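Local coordinates for DUF1116 domain-containing protein (Enterococcus faecalis, PDB 3CLQ) that is of unknown function but belongs to the AllG family, named for a subunit of oxamate carbamoyltransferase, which hints at a role in carbamoyl transfer, at residues B[149-154]-B[223-228]; B[129-134]-B[153-158]; B[199-204]-B[230-235]; B[67-72]-B[111-116]; B[135-140]-B[145-150]. One frame throughout, in Å; residues are numbered along the deposited sequence.

Contact 1: B[149-154]-B[223-228]; sequences VDRLIW and FEFLGS
The carbonyl oxygen of F225 is gripped twice by S228: by its hydroxyl, S228 OG to F225 O at 2.7 Å, and by its backbone, S228 N to F225 O at 3.2 Å. Both donors come from the same face of the carbonyl plane, the hydroxyl tilted 26° from it, which ties off helix 216-226 where G227 leaves helical geometry. The F225 ring then meets helix 146-168. With CG anti to its backbone N (chi1 178°), it extends toward W154, whose CZ3 sits above one face near the rim, 3.7 Å from F225 CD1. The two rings meet obliquely, their planes inclined at 41° and their centroids 4.9 Å apart. At the ring edge, R151 CD comes within 4.1 Å of F225 CE1, so the arginine contributes its aliphatic stem. Nearby, M155 and L159 also touch F225. The contacts of R151 and W154 with F225 are carbon to carbon, while the S228 bonds stay inside 223-228, consistent with dispersion and aromatic burial holding these two segments together.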
# COMPACT_ATOMS: atom_id res chain seq x y z
N VAL B 149 21.46 -22.41 -6.15
CA VAL B 149 22.80 -21.84 -6.17
C VAL B 149 22.99 -20.87 -7.36
O VAL B 149 23.63 -19.84 -7.20
CB VAL B 149 23.91 -22.89 -6.09
CG1 VAL B 149 23.66 -23.99 -7.09
CG2 VAL B 149 25.27 -22.25 -6.31
N ASP B 150 22.42 -21.21 -8.51
CA ASP B 150 22.37 -20.29 -9.65
C ASP B 150 21.76 -18.92 -9.29
O ASP B 150 22.36 -17.88 -9.56
CB ASP B 150 21.58 -20.88 -10.81
CG ASP B 150 22.18 -22.15 -11.34
OD1 ASP B 150 23.41 -22.22 -11.52
OD2 ASP B 150 21.40 -23.09 -11.59
N ARG B 151 20.57 -18.92 -8.71
CA ARG B 151 19.94 -17.66 -8.31
C ARG B 151 20.78 -16.85 -7.32
O ARG B 151 20.85 -15.63 -7.41
CB ARG B 151 18.57 -17.89 -7.72
CG ARG B 151 17.88 -16.58 -7.28
CD ARG B 151 16.47 -16.90 -6.90
NE ARG B 151 16.09 -18.08 -7.65
CZ ARG B 151 15.02 -18.17 -8.43
NH1 ARG B 151 14.16 -17.15 -8.55
NH2 ARG B 151 14.79 -19.31 -9.07
N LEU B 152 21.40 -17.54 -6.37
CA LEU B 152 22.32 -16.90 -5.45
C LEU B 152 23.48 -16.19 -6.18
O LEU B 152 23.92 -15.12 -5.77
CB LEU B 152 22.90 -17.92 -4.48
CG LEU B 152 22.17 -18.13 -3.16
CD1 LEU B 152 23.16 -17.87 -2.05
CD2 LEU B 152 20.99 -17.19 -3.00
N ILE B 153 23.97 -16.82 -7.25
CA ILE B 153 25.07 -16.25 -8.05
C ILE B 153 24.59 -15.07 -8.89
O ILE B 153 25.29 -14.06 -9.03
CB ILE B 153 25.72 -17.32 -8.95
CG1 ILE B 153 26.47 -18.32 -8.08
CG2 ILE B 153 26.68 -16.68 -9.96
CD1 ILE B 153 26.71 -19.62 -8.77
N TRP B 154 23.39 -15.21 -9.45
CA TRP B 154 22.74 -14.14 -10.17
C TRP B 154 22.58 -12.92 -9.27
O TRP B 154 22.86 -11.79 -9.66
CB TRP B 154 21.38 -14.61 -10.67
CG TRP B 154 20.62 -13.58 -11.43
CD1 TRP B 154 20.69 -13.34 -12.77
CD2 TRP B 154 19.65 -12.66 -10.90
NE1 TRP B 154 19.83 -12.31 -13.11
CE2 TRP B 154 19.18 -11.88 -11.98
CE3 TRP B 154 19.14 -12.41 -9.63
CZ2 TRP B 154 18.24 -10.88 -11.82
CZ3 TRP B 154 18.20 -11.41 -9.47
CH2 TRP B 154 17.76 -10.66 -10.56
N PHE B 223 13.15 -6.43 -12.76
CA PHE B 223 11.78 -6.13 -12.39
C PHE B 223 10.98 -7.41 -12.29
O PHE B 223 10.12 -7.55 -11.42
CB PHE B 223 11.10 -5.22 -13.41
CG PHE B 223 11.74 -3.88 -13.55
CD1 PHE B 223 11.95 -3.08 -12.43
CD2 PHE B 223 12.11 -3.41 -14.81
CE1 PHE B 223 12.54 -1.83 -12.56
CE2 PHE B 223 12.69 -2.16 -14.96
CZ PHE B 223 12.91 -1.37 -13.84
N GLU B 224 11.24 -8.34 -13.21
CA GLU B 224 10.53 -9.60 -13.20
C GLU B 224 10.75 -10.25 -11.85
O GLU B 224 9.82 -10.79 -11.25
CB GLU B 224 11.08 -10.49 -14.28
CG GLU B 224 10.08 -11.37 -15.00
CD GLU B 224 10.54 -11.64 -16.45
OE1 GLU B 224 9.97 -10.96 -17.36
OE2 GLU B 224 11.48 -12.46 -16.68
N PHE B 225 11.98 -10.18 -11.37
CA PHE B 225 12.37 -10.73 -10.08
C PHE B 225 11.71 -9.99 -8.90
O PHE B 225 11.22 -10.60 -7.93
CB PHE B 225 13.90 -10.69 -9.98
CG PHE B 225 14.46 -11.18 -8.67
CD1 PHE B 225 14.80 -12.52 -8.51
CD2 PHE B 225 14.67 -10.31 -7.62
CE1 PHE B 225 15.34 -13.00 -7.31
CE2 PHE B 225 15.19 -10.78 -6.42
CZ PHE B 225 15.53 -12.12 -6.26
N LEU B 226 11.67 -8.66 -8.98
CA LEU B 226 11.19 -7.88 -7.86
C LEU B 226 9.68 -8.01 -7.63
O LEU B 226 9.22 -7.88 -6.50
CB LEU B 226 11.64 -6.42 -7.96
CG LEU B 226 13.16 -6.13 -7.77
CD1 LEU B 226 13.46 -4.70 -8.21
CD2 LEU B 226 13.70 -6.39 -6.34
N GLY B 227 8.91 -8.31 -8.67
CA GLY B 227 7.49 -8.54 -8.48
C GLY B 227 7.08 -10.02 -8.55
O GLY B 227 5.91 -10.34 -8.74
N SER B 228 8.04 -10.92 -8.42
CA SER B 228 7.70 -12.33 -8.44
C SER B 228 7.14 -12.74 -7.08
O SER B 228 6.51 -13.78 -6.90
CB SER B 228 8.91 -13.18 -8.84
OG SER B 228 9.98 -12.96 -7.93

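Contact 2: B[129-134]-B[153-158]; sequences TNLSEQ and IWMRDV
M155, a selenomethionine, is the one residue of 153-158 that touches 129-134, while L131 and E133 are its main partners on the chain that leaves strand 126-130. Its CG lies anti to the carbonyl carbon, and the bend at chi3 (82°) swings the terminal methyl across the loop backbone. There the methyl has two neighbours: M155 CE lies 3.7 Å from L131 CB and close against the carbonyl oxygen of S132. The selenium is borne against E133 instead, with M155 SE 3.9 Å from E133 CA and 4.0 Å from E133 CG. The two side chains cross at about a right angle, so E133 offers its CB-CG stem to the selenium while its carboxylate turns to the chain that follows: OE2 is hydrogen-bonded to L139 N, and OE1 makes a weak bond to R140 N. S132 takes part through its backbone, its CB being directed away from the helix. All four touching residues are buried, and F225 of helix 216-226 also packs on M155. The arrangement is that of a helix packed on the loop leaving the strand outermost in this chain's antiparallel sheet: the selenoether side chain of M155 bridges the helix and the loop, with the closest CA atoms, E133 and M155, 8.0 Å apart.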
# COMPACT_ATOMS: atom_id res chain seq x y z
N THR B 129 21.15 -6.92 6.85
CA THR B 129 20.44 -8.18 6.53
C THR B 129 20.62 -8.51 5.09
O THR B 129 20.83 -7.61 4.28
CB THR B 129 18.89 -8.18 6.74
OG1 THR B 129 18.35 -6.85 6.69
CG2 THR B 129 18.53 -8.83 8.02
N ASN B 130 20.50 -9.78 4.75
CA ASN B 130 20.59 -10.21 3.37
C ASN B 130 19.30 -9.86 2.66
O ASN B 130 18.37 -9.31 3.27
CB ASN B 130 20.80 -11.71 3.26
CG ASN B 130 19.57 -12.46 3.65
OD1 ASN B 130 18.49 -11.88 3.74
ND2 ASN B 130 19.71 -13.76 3.92
N LEU B 131 19.26 -10.20 1.38
CA LEU B 131 18.13 -9.92 0.52
C LEU B 131 17.21 -11.12 0.42
O LEU B 131 17.62 -12.26 0.61
CB LEU B 131 18.62 -9.56 -0.87
CG LEU B 131 19.21 -8.17 -1.05
CD1 LEU B 131 20.40 -7.97 -0.11
CD2 LEU B 131 19.64 -7.99 -2.49
N SER B 132 15.95 -10.85 0.12
CA SER B 132 15.03 -11.89 -0.27
C SER B 132 15.45 -12.47 -1.62
O SER B 132 15.53 -11.76 -2.62
CB SER B 132 13.62 -11.31 -0.38
OG SER B 132 12.78 -12.12 -1.19
N GLU B 133 15.74 -13.76 -1.63
CA GLU B 133 15.65 -14.51 -2.87
C GLU B 133 14.15 -14.46 -3.01
O GLU B 133 13.49 -14.09 -2.04
CB GLU B 133 16.13 -15.92 -2.61
CG GLU B 133 17.36 -15.92 -1.73
CD GLU B 133 17.61 -17.26 -1.07
OE1 GLU B 133 17.35 -17.36 0.15
OE2 GLU B 133 18.07 -18.21 -1.78
N GLN B 134 13.55 -14.73 -4.16
CA GLN B 134 12.13 -14.32 -4.15
C GLN B 134 11.13 -15.45 -4.30
O GLN B 134 9.92 -15.23 -4.21
CB GLN B 134 11.86 -13.18 -5.14
CG GLN B 134 12.29 -11.79 -4.65
CD GLN B 134 11.13 -10.96 -4.06
OE1 GLN B 134 10.35 -10.33 -4.78
NE2 GLN B 134 11.02 -10.98 -2.73
N ILE B 153 23.97 -16.82 -7.25
CA ILE B 153 25.07 -16.25 -8.05
C ILE B 153 24.59 -15.07 -8.89
O ILE B 153 25.29 -14.06 -9.03
CB ILE B 153 25.72 -17.32 -8.95
CG1 ILE B 153 26.47 -18.32 -8.08
CG2 ILE B 153 26.68 -16.68 -9.96
CD1 ILE B 153 26.71 -19.62 -8.77
N TRP B 154 23.39 -15.21 -9.45
CA TRP B 154 22.74 -14.14 -10.17
C TRP B 154 22.58 -12.92 -9.27
O TRP B 154 22.86 -11.79 -9.66
CB TRP B 154 21.38 -14.61 -10.67
CG TRP B 154 20.62 -13.58 -11.43
CD1 TRP B 154 20.69 -13.34 -12.77
CD2 TRP B 154 19.65 -12.66 -10.90
NE1 TRP B 154 19.83 -12.31 -13.11
CE2 TRP B 154 19.18 -11.88 -11.98
CE3 TRP B 154 19.14 -12.41 -9.63
CZ2 TRP B 154 18.24 -10.88 -11.82
CZ3 TRP B 154 18.20 -11.41 -9.47
CH2 TRP B 154 17.76 -10.66 -10.56
N MSE B 155 22.16 -13.16 -8.04
CA MSE B 155 22.00 -12.06 -7.09
C MSE B 155 23.31 -11.40 -6.67
O MSE B 155 23.32 -10.25 -6.25
CB MSE B 155 21.27 -12.54 -5.85
CG MSE B 155 19.87 -12.97 -6.14
SE MSE B 155 19.12 -13.66 -4.50
CE MSE B 155 18.59 -11.99 -3.61
N ARG B 156 24.43 -12.11 -6.77
CA ARG B 156 25.68 -11.48 -6.40
C ARG B 156 26.48 -11.00 -7.60
O ARG B 156 27.42 -10.22 -7.45
CB ARG B 156 26.55 -12.39 -5.53
CG ARG B 156 27.13 -13.55 -6.27
CD ARG B 156 28.61 -13.69 -6.06
NE ARG B 156 29.13 -14.27 -7.29
CZ ARG B 156 29.51 -15.53 -7.43
NH1 ARG B 156 29.50 -16.39 -6.42
NH2 ARG B 156 29.92 -15.93 -8.62
N ASP B 157 26.12 -11.46 -8.79
CA ASP B 157 26.82 -11.06 -10.01
C ASP B 157 26.13 -9.88 -10.65
O ASP B 157 26.78 -9.01 -11.24
CB ASP B 157 26.87 -12.22 -11.00
CG ASP B 157 28.00 -13.19 -10.73
OD1 ASP B 157 28.63 -13.09 -9.65
OD2 ASP B 157 28.25 -14.04 -11.60
N VAL B 158 24.80 -9.86 -10.54
CA VAL B 158 24.02 -8.82 -11.18
C VAL B 158 23.11 -8.03 -10.22
O VAL B 158 23.44 -6.90 -9.86
CB VAL B 158 23.34 -9.31 -12.51
CG1 VAL B 158 23.51 -10.82 -12.70
CG2 VAL B 158 21.89 -8.84 -12.63

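Contact 3: B[199-204]-B[230-235]; sequences TLLVQA and DYFSGP
L201 lays its CD1 methyl obliquely by the CD2-CE2 side of the F232 ring, 3.9 Å from F232 CE2 and 4.1 Å from F232 CD2. The two side chains run at about a right angle. The same methyl also reaches the neighbouring residue, with L201 CD1 4.2 Å from S233 CB, so one leucine branch serves both partners. F232 and S233 are the middle residues of a type I turn, closed by G234 N to Y231 O at 3.1 Å, which is consistent with both side chains meeting the methyl. S233 OG, placed between its backbone N and carbonyl carbon (chi1 69°), is hydrogen-bonded to S198 OG, and S198 OG also bonds D230 O, giving the hydrophobic contact a polar flank. M179 of helix 176-183 touches L201 as well, and T199 and V202 pack on the second subunit. This is a beta turn leading into helix 234-247, seated on helix 195-210 in a helical part of the chain beside the dimer interface.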
# COMPACT_ATOMS: atom_id res chain seq x y z
N THR B 199 6.11 -2.77 -2.36
CA THR B 199 5.76 -1.91 -3.47
C THR B 199 6.25 -0.47 -3.27
O THR B 199 6.51 0.23 -4.24
CB THR B 199 4.25 -1.94 -3.65
OG1 THR B 199 3.86 -3.32 -3.62
CG2 THR B 199 3.83 -1.35 -4.96
N LEU B 200 6.38 -0.03 -2.03
CA LEU B 200 6.89 1.31 -1.80
C LEU B 200 8.39 1.35 -2.01
O LEU B 200 8.94 2.38 -2.39
CB LEU B 200 6.58 1.80 -0.38
CG LEU B 200 5.15 2.27 -0.10
CD1 LEU B 200 4.95 2.34 1.42
CD2 LEU B 200 4.77 3.60 -0.79
N LEU B 201 9.06 0.24 -1.76
CA LEU B 201 10.49 0.17 -1.86
C LEU B 201 10.93 0.03 -3.31
O LEU B 201 11.86 0.72 -3.72
CB LEU B 201 11.00 -1.02 -1.06
CG LEU B 201 12.26 -0.88 -0.24
CD1 LEU B 201 13.02 -2.21 -0.16
CD2 LEU B 201 13.12 0.16 -0.83
N VAL B 202 10.29 -0.84 -4.09
CA VAL B 202 10.80 -1.06 -5.44
C VAL B 202 10.59 0.21 -6.24
O VAL B 202 11.33 0.52 -7.15
CB VAL B 202 10.17 -2.29 -6.20
CG1 VAL B 202 9.70 -3.39 -5.25
CG2 VAL B 202 9.03 -1.87 -7.13
N GLN B 203 9.56 0.96 -5.86
CA GLN B 203 9.28 2.22 -6.50
C GLN B 203 10.31 3.32 -6.15
O GLN B 203 10.70 4.11 -7.01
CB GLN B 203 7.88 2.69 -6.11
CG GLN B 203 7.48 3.93 -6.84
CD GLN B 203 6.29 4.61 -6.23
OE1 GLN B 203 5.93 4.37 -5.06
NE2 GLN B 203 5.65 5.47 -7.02
N ALA B 204 10.73 3.39 -4.90
CA ALA B 204 11.73 4.37 -4.53
C ALA B 204 13.08 4.01 -5.17
O ALA B 204 13.86 4.89 -5.52
CB ALA B 204 11.85 4.45 -3.03
N ASP B 230 5.86 -10.89 -3.09
CA ASP B 230 5.65 -9.66 -2.35
C ASP B 230 6.56 -9.56 -1.12
O ASP B 230 6.35 -8.72 -0.28
CB ASP B 230 4.17 -9.45 -2.02
CG ASP B 230 3.65 -10.46 -1.03
OD1 ASP B 230 2.45 -10.36 -0.64
OD2 ASP B 230 4.45 -11.34 -0.64
N TYR B 231 7.59 -10.39 -1.05
CA TYR B 231 8.41 -10.44 0.14
C TYR B 231 9.69 -9.61 0.10
O TYR B 231 10.47 -9.62 1.04
CB TYR B 231 8.80 -11.90 0.44
CG TYR B 231 9.46 -12.08 1.79
CD1 TYR B 231 8.76 -11.79 2.97
CD2 TYR B 231 10.78 -12.51 1.88
CE1 TYR B 231 9.36 -11.95 4.22
CE2 TYR B 231 11.41 -12.66 3.13
CZ TYR B 231 10.69 -12.39 4.30
OH TYR B 231 11.30 -12.54 5.52
N PHE B 232 9.94 -8.90 -0.98
CA PHE B 232 11.22 -8.20 -1.10
C PHE B 232 11.62 -7.24 0.05
O PHE B 232 12.79 -7.12 0.36
CB PHE B 232 11.31 -7.46 -2.44
CG PHE B 232 12.65 -6.88 -2.66
CD1 PHE B 232 13.75 -7.71 -2.89
CD2 PHE B 232 12.85 -5.51 -2.54
CE1 PHE B 232 15.03 -7.20 -3.05
CE2 PHE B 232 14.12 -4.98 -2.70
CZ PHE B 232 15.22 -5.83 -2.96
N SER B 233 10.68 -6.55 0.68
CA SER B 233 11.02 -5.62 1.76
C SER B 233 11.02 -6.25 3.16
O SER B 233 11.33 -5.57 4.16
CB SER B 233 10.03 -4.45 1.74
OG SER B 233 8.75 -4.91 2.14
N GLY B 234 10.65 -7.52 3.25
CA GLY B 234 10.59 -8.23 4.52
C GLY B 234 11.89 -8.09 5.29
O GLY B 234 11.90 -7.60 6.42
N PRO B 235 13.01 -8.53 4.70
CA PRO B 235 14.29 -8.32 5.35
C PRO B 235 14.54 -6.86 5.72
O PRO B 235 15.10 -6.58 6.80
CB PRO B 235 15.30 -8.80 4.30
CG PRO B 235 14.55 -9.90 3.62
CD PRO B 235 13.15 -9.32 3.46

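Contact 4: B[67-72]-B[111-116]; sequences QGALVF and PNMYVH
Helix 60-73 passes the loop segment before strand 114-120 with CA separations of 8.4 Å for F72 and N112 and 9.1 Å for A69 and M113, a spacing filled by side chains. F72 reaches over with its edge. Its CG is anti to the backbone N (chi1 157°), and the ring rim meets the N112 peptide: F72 CZ is 3.6 Å from N112 O, while N112 C and M113 N also lie near the ring plane. N112 adds its CB, 3.8 Å from F72 CE2, its amide being turned 70° from the ring. The N112 amide is held by E73 OE1 at ND2 and by K33 NZ at OD1. Beside the ring, selenomethionine M113 places CG 4.1 Å from F72 CE2, and its chain bends at chi3 to bring CE 4.0 Å from A69 CB. L152, I153 and R156 of helix 146-168 also touch F72. A carbonyl oxygen at the rim faces the weakly positive ring hydrogens, so this largely nonpolar contact, in which the ring rim meets a peptide group, probably gains a small electrostatic attraction.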
# COMPACT_ATOMS: atom_id res chain seq x y z
N GLN B 67 24.78 -25.70 3.80
CA GLN B 67 25.32 -26.53 2.73
C GLN B 67 25.22 -25.86 1.38
O GLN B 67 26.17 -25.88 0.59
CB GLN B 67 24.61 -27.89 2.68
CG GLN B 67 25.22 -28.91 3.64
CD GLN B 67 24.25 -30.02 3.97
OE1 GLN B 67 23.41 -30.39 3.15
NE2 GLN B 67 24.37 -30.56 5.18
N GLY B 68 24.06 -25.26 1.12
CA GLY B 68 23.84 -24.56 -0.13
C GLY B 68 24.81 -23.41 -0.14
O GLY B 68 25.47 -23.15 -1.14
N ALA B 69 24.92 -22.76 1.01
CA ALA B 69 25.77 -21.60 1.15
C ALA B 69 27.20 -21.97 0.82
O ALA B 69 27.85 -21.31 -0.00
CB ALA B 69 25.70 -21.06 2.57
N LEU B 70 27.68 -23.03 1.45
CA LEU B 70 29.04 -23.45 1.26
C LEU B 70 29.34 -23.73 -0.21
O LEU B 70 30.39 -23.33 -0.72
CB LEU B 70 29.34 -24.67 2.14
CG LEU B 70 30.17 -24.45 3.42
CD1 LEU B 70 30.46 -22.99 3.76
CD2 LEU B 70 29.54 -25.15 4.61
N VAL B 71 28.40 -24.38 -0.90
CA VAL B 71 28.60 -24.63 -2.31
C VAL B 71 28.72 -23.33 -3.08
O VAL B 71 29.57 -23.19 -3.95
CB VAL B 71 27.49 -25.53 -2.92
CG1 VAL B 71 27.61 -25.58 -4.46
CG2 VAL B 71 27.58 -26.94 -2.34
N PHE B 72 27.87 -22.36 -2.74
CA PHE B 72 27.91 -21.05 -3.37
C PHE B 72 29.24 -20.31 -3.10
O PHE B 72 29.91 -19.87 -4.04
CB PHE B 72 26.69 -20.24 -2.92
CG PHE B 72 26.86 -18.75 -3.04
CD1 PHE B 72 26.59 -18.10 -4.24
CD2 PHE B 72 27.25 -18.00 -1.93
CE1 PHE B 72 26.73 -16.73 -4.34
CE2 PHE B 72 27.40 -16.64 -2.03
CZ PHE B 72 27.14 -16.00 -3.24
N PRO B 111 29.90 -14.67 3.29
CA PRO B 111 30.68 -13.52 2.83
C PRO B 111 30.26 -12.90 1.50
O PRO B 111 30.30 -11.67 1.37
CB PRO B 111 32.08 -14.08 2.72
CG PRO B 111 32.14 -15.10 3.79
CD PRO B 111 30.77 -15.69 3.90
N ASN B 112 29.84 -13.72 0.53
CA ASN B 112 29.51 -13.20 -0.81
C ASN B 112 28.03 -12.93 -1.13
O ASN B 112 27.68 -12.57 -2.26
CB ASN B 112 30.15 -14.05 -1.89
CG ASN B 112 31.64 -13.94 -1.87
OD1 ASN B 112 32.19 -12.88 -2.15
ND2 ASN B 112 32.30 -15.01 -1.49
N MSE B 113 27.16 -13.08 -0.13
CA MSE B 113 25.81 -12.61 -0.29
C MSE B 113 25.80 -11.10 -0.11
O MSE B 113 26.61 -10.56 0.63
CB MSE B 113 24.89 -13.27 0.72
CG MSE B 113 24.66 -14.71 0.40
SE MSE B 113 23.77 -15.66 1.83
CE MSE B 113 24.82 -17.29 1.71
N TYR B 114 24.88 -10.43 -0.81
CA TYR B 114 24.72 -9.00 -0.63
C TYR B 114 23.81 -8.75 0.55
O TYR B 114 22.87 -9.51 0.78
CB TYR B 114 24.16 -8.38 -1.90
CG TYR B 114 25.25 -7.93 -2.81
CD1 TYR B 114 25.94 -8.84 -3.60
CD2 TYR B 114 25.64 -6.60 -2.83
CE1 TYR B 114 27.00 -8.43 -4.42
CE2 TYR B 114 26.69 -6.18 -3.65
CZ TYR B 114 27.37 -7.10 -4.43
OH TYR B 114 28.40 -6.69 -5.23
N VAL B 115 24.11 -7.69 1.31
CA VAL B 115 23.27 -7.27 2.44
C VAL B 115 22.85 -5.80 2.32
O VAL B 115 23.56 -5.02 1.70
CB VAL B 115 24.00 -7.49 3.81
CG1 VAL B 115 24.08 -8.97 4.14
CG2 VAL B 115 25.40 -6.86 3.81
N HIS B 116 21.69 -5.44 2.89
CA HIS B 116 21.28 -4.03 3.09
C HIS B 116 22.24 -3.38 4.07
O HIS B 116 22.58 -3.99 5.08
CB HIS B 116 19.91 -3.90 3.77
CG HIS B 116 18.79 -4.58 3.07
ND1 HIS B 116 18.75 -5.94 2.86
CD2 HIS B 116 17.62 -4.09 2.58
CE1 HIS B 116 17.62 -6.25 2.24
NE2 HIS B 116 16.93 -5.15 2.06

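Contact 5: B[135-140]-B[145-150]; sequences LAKVLR and DQSVVD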
# COMPACT_ATOMS: atom_id res chain seq x y z
N LEU B 135 11.62 -16.67 -4.51
CA LEU B 135 10.73 -17.79 -4.78
C LEU B 135 10.32 -18.56 -3.51
O LEU B 135 10.63 -18.14 -2.38
CB LEU B 135 11.35 -18.73 -5.84
CG LEU B 135 11.01 -18.48 -7.33
CD1 LEU B 135 9.64 -19.11 -7.73
CD2 LEU B 135 11.08 -16.99 -7.73
N ALA B 136 9.58 -19.66 -3.71
CA ALA B 136 9.25 -20.59 -2.64
C ALA B 136 10.36 -21.64 -2.48
O ALA B 136 10.68 -22.06 -1.36
CB ALA B 136 7.91 -21.24 -2.90
N LYS B 137 10.97 -22.07 -3.60
CA LYS B 137 12.14 -22.96 -3.54
C LYS B 137 13.38 -22.08 -3.29
O LYS B 137 13.94 -21.50 -4.22
CB LYS B 137 12.30 -23.79 -4.82
CG LYS B 137 13.09 -25.08 -4.61
CD LYS B 137 14.09 -25.39 -5.75
CE LYS B 137 13.56 -26.41 -6.79
NZ LYS B 137 12.58 -25.83 -7.77
N VAL B 138 13.79 -21.99 -2.04
CA VAL B 138 14.68 -20.92 -1.62
C VAL B 138 15.57 -21.38 -0.47
O VAL B 138 15.16 -22.20 0.34
CB VAL B 138 13.84 -19.71 -1.16
CG1 VAL B 138 14.44 -19.06 0.04
CG2 VAL B 138 13.68 -18.71 -2.29
N LEU B 139 16.78 -20.82 -0.42
CA LEU B 139 17.78 -21.18 0.57
C LEU B 139 17.36 -20.97 2.02
O LEU B 139 17.65 -21.80 2.89
CB LEU B 139 19.07 -20.41 0.33
CG LEU B 139 20.13 -20.77 1.38
CD1 LEU B 139 20.94 -21.97 0.92
CD2 LEU B 139 21.05 -19.57 1.71
N ARG B 140 16.71 -19.86 2.31
CA ARG B 140 16.34 -19.57 3.69
C ARG B 140 15.42 -20.65 4.31
O ARG B 140 15.22 -20.68 5.54
CB ARG B 140 15.75 -18.17 3.85
CG ARG B 140 14.31 -18.05 3.43
CD ARG B 140 13.90 -16.58 3.43
NE ARG B 140 13.01 -16.28 2.31
CZ ARG B 140 11.70 -16.11 2.42
NH1 ARG B 140 11.10 -16.19 3.61
NH2 ARG B 140 10.98 -15.85 1.35
N ASP B 145 19.16 -27.01 -4.54
CA ASP B 145 19.37 -27.46 -5.91
C ASP B 145 20.47 -26.68 -6.60
O ASP B 145 20.98 -25.69 -6.07
CB ASP B 145 18.12 -27.19 -6.74
CG ASP B 145 16.98 -28.09 -6.37
OD1 ASP B 145 17.16 -29.32 -6.41
OD2 ASP B 145 15.91 -27.55 -6.05
N GLN B 146 20.80 -27.11 -7.81
CA GLN B 146 21.49 -26.25 -8.74
C GLN B 146 20.66 -24.96 -8.89
O GLN B 146 21.19 -23.85 -8.76
CB GLN B 146 21.64 -26.94 -10.09
CG GLN B 146 23.09 -27.00 -10.61
CD GLN B 146 23.94 -25.80 -10.18
OE1 GLN B 146 24.97 -25.96 -9.50
NE2 GLN B 146 23.52 -24.60 -10.56
N SER B 147 19.35 -25.08 -9.11
CA SER B 147 18.59 -23.86 -9.36
C SER B 147 18.87 -22.79 -8.29
O SER B 147 19.20 -21.65 -8.62
CB SER B 147 17.09 -24.11 -9.59
OG SER B 147 16.48 -24.81 -8.53
N VAL B 148 18.78 -23.16 -7.02
CA VAL B 148 19.04 -22.22 -5.91
C VAL B 148 20.44 -21.60 -5.90
O VAL B 148 20.60 -20.41 -5.66
CB VAL B 148 18.84 -22.88 -4.54
CG1 VAL B 148 19.46 -22.03 -3.43
CG2 VAL B 148 17.37 -23.12 -4.28
N VAL B 149 21.46 -22.41 -6.15
CA VAL B 149 22.80 -21.84 -6.17
C VAL B 149 22.99 -20.87 -7.36
O VAL B 149 23.63 -19.84 -7.20
CB VAL B 149 23.91 -22.89 -6.09
CG1 VAL B 149 23.66 -23.99 -7.09
CG2 VAL B 149 25.27 -22.25 -6.31
N ASP B 150 22.42 -21.21 -8.51
CA ASP B 150 22.37 -20.29 -9.65
C ASP B 150 21.76 -18.92 -9.29
O ASP B 150 22.36 -17.88 -9.56
CB ASP B 150 21.58 -20.88 -10.81
CG ASP B 150 22.18 -22.15 -11.34
OD1 ASP B 150 23.41 -22.22 -11.52
OD2 ASP B 150 21.40 -23.09 -11.59
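V148 and K137 cover the most surface, and they meet largely through V148 CG2, which lies 3.8 Å from K137 O. The other methyl serves a second partner: V148 CG1 is anti to the backbone N (chi1 165°) and comes 4.1 Å from L139 CB. The two methyls of V148 thus meet the residues before and after V138, K137 and L139, while the CB of V138 itself is directed away. K137 curls over the start of the helix near S147, bent at chi2, chi3 and chi4, but the path of its outer carbons is doubtful because D145 OD2 crowds them. Its ammonium is modelled 4.1 Å from D145 OD2, beyond a salt bridge; at most a loose electrostatic attraction can be inferred.

In the next shell, E133 positions the loop: its OE2 is hydrogen-bonded to L139 N, with a weaker bond from OE1 to R140 N, and V138 packs on the same glutamate. R140 is further tied by backbone bonding to A106. D145 occupies the N-cap position without a side-chain capping bond. The whole is a short connection doubling back on the first turn of the helix it leads into, V138 and V148 being 6.3 Å apart at CA.

How the contacts relate
Helix 146-168 is the common element of contacts 1, 2 and 5, which use overlapping, successive parts of its length; the centres of contacts 1 and 2 are about 7 Å apart, those of 1 and 5 about 10 Å. Contact 5 is nested within the chain loop closed by contact 2. Contact 4 joins them from another helix, its F72 CE1 lying 3.5 Å from L152 O, and through the sheet, where T129 O and H116 N, 2.7 Å apart, probably bond strands 126-130 and 114-120. Contact 3 has its centre about 14 Å from those of contacts 1 and 2 and about 21 Å from that of contact 4; L226 CD2 to F232 CE1, 3.6 Å, joins it to contact 1. Contacts 1 and 3 both touch the second subunit.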